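Putative isomerase (Streptomyces coelicolor A3, PDB 2OQH) belongs to the mandelate racemase/muconate lactonizing branch of the enolase superfamily and probably dehydrates D-glucarate to 5-dehydro-4-deoxy-D-glucarate. Local coordinates at residues 153-158 against 183-188. Residues are numbered along the deposited sequence; the frame is centred on the assembly and turned at random.
Sequences EHAVRV and RAVREA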
loop_
_atom_site.group_PDB
_atom_site.type_symbol
_atom_site.label_atom_id
_atom_site.label_comp_id
_atom_site.label_asym_id
_atom_site.label_seq_id
_atom_site.Cartn_x
_atom_site.Cartn_y
_atom_site.Cartn_z
ATOM N N GLU A 153 -19.049 -4.612 17.798
ATOM C CA GLU A 153 -19.660 -3.307 18.046
ATOM C C GLU A 153 -18.789 -2.218 17.432
ATOM O O GLU A 153 -19.288 -1.315 16.766
ATOM C CB GLU A 153 -19.799 -3.059 19.548
ATOM C CG GLU A 153 -21.081 -3.600 20.150
ATOM C CD GLU A 153 -21.053 -3.583 21.665
ATOM O OE1 GLU A 153 -20.670 -2.545 22.252
ATOM O OE2 GLU A 153 -21.414 -4.614 22.268
ATOM N N HIS A 154 -17.482 -2.309 17.662
ATOM C CA HIS A 154 -16.556 -1.327 17.115
ATOM C C HIS A 154 -16.593 -1.352 15.593
ATOM O O HIS A 154 -16.562 -0.310 14.947
ATOM C CB HIS A 154 -15.129 -1.608 17.577
ATOM C CG HIS A 154 -14.136 -0.607 17.079
ATOM N ND1 HIS A 154 -14.158 0.715 17.468
ATOM C CD2 HIS A 154 -13.110 -0.726 16.205
ATOM C CE1 HIS A 154 -13.186 1.368 16.855
ATOM N NE2 HIS A 154 -12.535 0.516 16.083
ATOM N N ALA A 155 -16.658 -2.555 15.030
ATOM C CA ALA A 155 -16.704 -2.727 13.588
ATOM C C ALA A 155 -17.927 -2.010 13.031
ATOM O O ALA A 155 -17.827 -1.234 12.078
ATOM C CB ALA A 155 -16.753 -4.220 13.238
ATOM N N VAL A 156 -19.083 -2.263 13.633
ATOM C CA VAL A 156 -20.311 -1.628 13.182
ATOM C C VAL A 156 -20.214 -0.101 13.235
ATOM O O VAL A 156 -20.708 0.581 12.338
ATOM C CB VAL A 156 -21.517 -2.093 14.022
ATOM C CG1 VAL A 156 -22.763 -1.318 13.626
ATOM C CG2 VAL A 156 -21.738 -3.588 13.811
ATOM N N ARG A 157 -19.568 0.422 14.275
ATOM C CA ARG A 157 -19.395 1.868 14.455
ATOM C C ARG A 157 -18.548 2.458 13.336
ATOM O O ARG A 157 -18.921 3.462 12.722
ATOM C CB ARG A 157 -18.709 2.173 15.797
ATOM C CG ARG A 157 -19.537 1.870 17.037
ATOM C CD ARG A 157 -20.753 2.796 17.165
ATOM N NE ARG A 157 -22.001 2.031 17.252
ATOM C CZ ARG A 157 -23.219 2.571 17.298
ATOM N NH1 ARG A 157 -23.368 3.897 17.268
ATOM N NH2 ARG A 157 -24.295 1.787 17.360
ATOM N N VAL A 158 -17.404 1.827 13.086
ATOM C CA VAL A 158 -16.481 2.280 12.051
ATOM C C VAL A 158 -17.119 2.275 10.674
ATOM O O VAL A 158 -16.949 3.218 9.900
ATOM C CB VAL A 158 -15.223 1.392 12.001
ATOM C CG1 VAL A 158 -14.313 1.836 10.861
ATOM C CG2 VAL A 158 -14.488 1.473 13.323
ATOM N N ARG A 183 -16.335 -14.235 13.418
ATOM C CA ARG A 183 -17.704 -14.748 13.441
ATOM C C ARG A 183 -18.647 -13.663 13.947
ATOM O O ARG A 183 -19.717 -13.445 13.383
ATOM C CB ARG A 183 -17.808 -15.980 14.347
ATOM C CG ARG A 183 -17.237 -17.241 13.739
ATOM C CD ARG A 183 -17.111 -18.351 14.763
ATOM N NE ARG A 183 -16.692 -19.601 14.138
ATOM C CZ ARG A 183 -16.224 -20.652 14.803
ATOM N NH1 ARG A 183 -16.111 -20.608 16.128
ATOM N NH2 ARG A 183 -15.860 -21.746 14.141
ATOM N N ALA A 184 -18.231 -12.984 15.014
ATOM C CA ALA A 184 -19.021 -11.914 15.617
ATOM C C ALA A 184 -19.175 -10.755 14.638
ATOM O O ALA A 184 -20.277 -10.245 14.431
ATOM C CB ALA A 184 -18.351 -11.432 16.891
ATOM N N VAL A 185 -18.068 -10.341 14.031
ATOM C CA VAL A 185 -18.120 -9.246 13.083
ATOM C C VAL A 185 -19.040 -9.572 11.914
ATOM O O VAL A 185 -19.869 -8.752 11.531
ATOM C CB VAL A 185 -16.714 -8.892 12.551
ATOM C CG1 VAL A 185 -16.810 -7.819 11.469
ATOM C CG2 VAL A 185 -15.858 -8.394 13.692
ATOM N N ARG A 186 -18.898 -10.773 11.355
ATOM C CA ARG A 186 -19.730 -11.189 10.229
ATOM C C ARG A 186 -21.211 -11.227 10.602
ATOM O O ARG A 186 -22.064 -10.811 9.817
ATOM C CB ARG A 186 -19.307 -12.573 9.719
ATOM C CG ARG A 186 -20.275 -13.177 8.701
ATOM C CD ARG A 186 -20.439 -12.271 7.490
ATOM N NE ARG A 186 -19.315 -12.371 6.566
ATOM C CZ ARG A 186 -18.974 -11.422 5.698
ATOM N NH1 ARG A 186 -19.667 -10.289 5.642
ATOM N NH2 ARG A 186 -17.955 -11.616 4.868
ATOM N N GLU A 187 -21.514 -11.737 11.792
ATOM C CA GLU A 187 -22.906 -11.816 12.229
ATOM C C GLU A 187 -23.487 -10.407 12.346
ATOM O O GLU A 187 -24.657 -10.189 12.034
ATOM C CB GLU A 187 -23.016 -12.538 13.574
ATOM C CG GLU A 187 -24.397 -13.145 13.842
ATOM C CD GLU A 187 -24.495 -13.806 15.211
ATOM O OE1 GLU A 187 -24.667 -13.073 16.213
ATOM O OE2 GLU A 187 -24.387 -15.056 15.287
ATOM N N ALA A 188 -22.655 -9.454 12.761
ATOM C CA ALA A 188 -23.089 -8.064 12.925
ATOM C C ALA A 188 -23.077 -7.251 11.632
ATOM O O ALA A 188 -23.758 -6.233 11.537
ATOM C CB ALA A 188 -22.226 -7.370 13.969
#
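A155 and V185 meet at the buried end of this contact, where helix 147-162 passes close to helix 175-188. The A155 methyl points almost straight at its partner: CB lies 4.0 Å from CG1 of V185, with the bond from CA to CB aimed nearly along that line. V185 answers side-on. With CG1 anti to its own backbone N (chi1 175°) and CG2 beside that N, both of its methyls border the alanine, and V185 CG2 stands 4.3 Å from A155 CB, only slightly farther than CG1.

One residue further along the first helix the roles change. V156 has CG1 anti to the backbone N (chi1 174°), which leaves that methyl on the far side from A188 and sends CG2 across the gap. CG2 comes in end-on, 3.8 Å from the CB of A188, and the alanine methyl meets it obliquely. The same V156 CG2 lies 4.0 Å from the carbonyl O of A188, at the C-terminal end of helix 175-188. The backbones approach at two places, A155 with V185 (CA atoms 6.7 Å apart) and V156 with A188 (CA atoms 7.0 Å apart).

L189, just past the helix end, touches both A155 and V156, and A152 meets A184 and A188, extending the seam along the first helix. The contact joins two successive outer helices of the TIM barrel, linked in sequence through strand 166-170; V185 also ties helix 175-188 to L194 on strand 193-197.

Every touch between side chains here is methyl against methyl, and the summed buried surface is a modest 129 Å². The two helices hold together here by apolar contact and burial, and the small alanine side chains are consistent with the close approach of the backbones; directional polar bonds lie elsewhere, as where R186 binds the carbonyls of L189, V192 and L217.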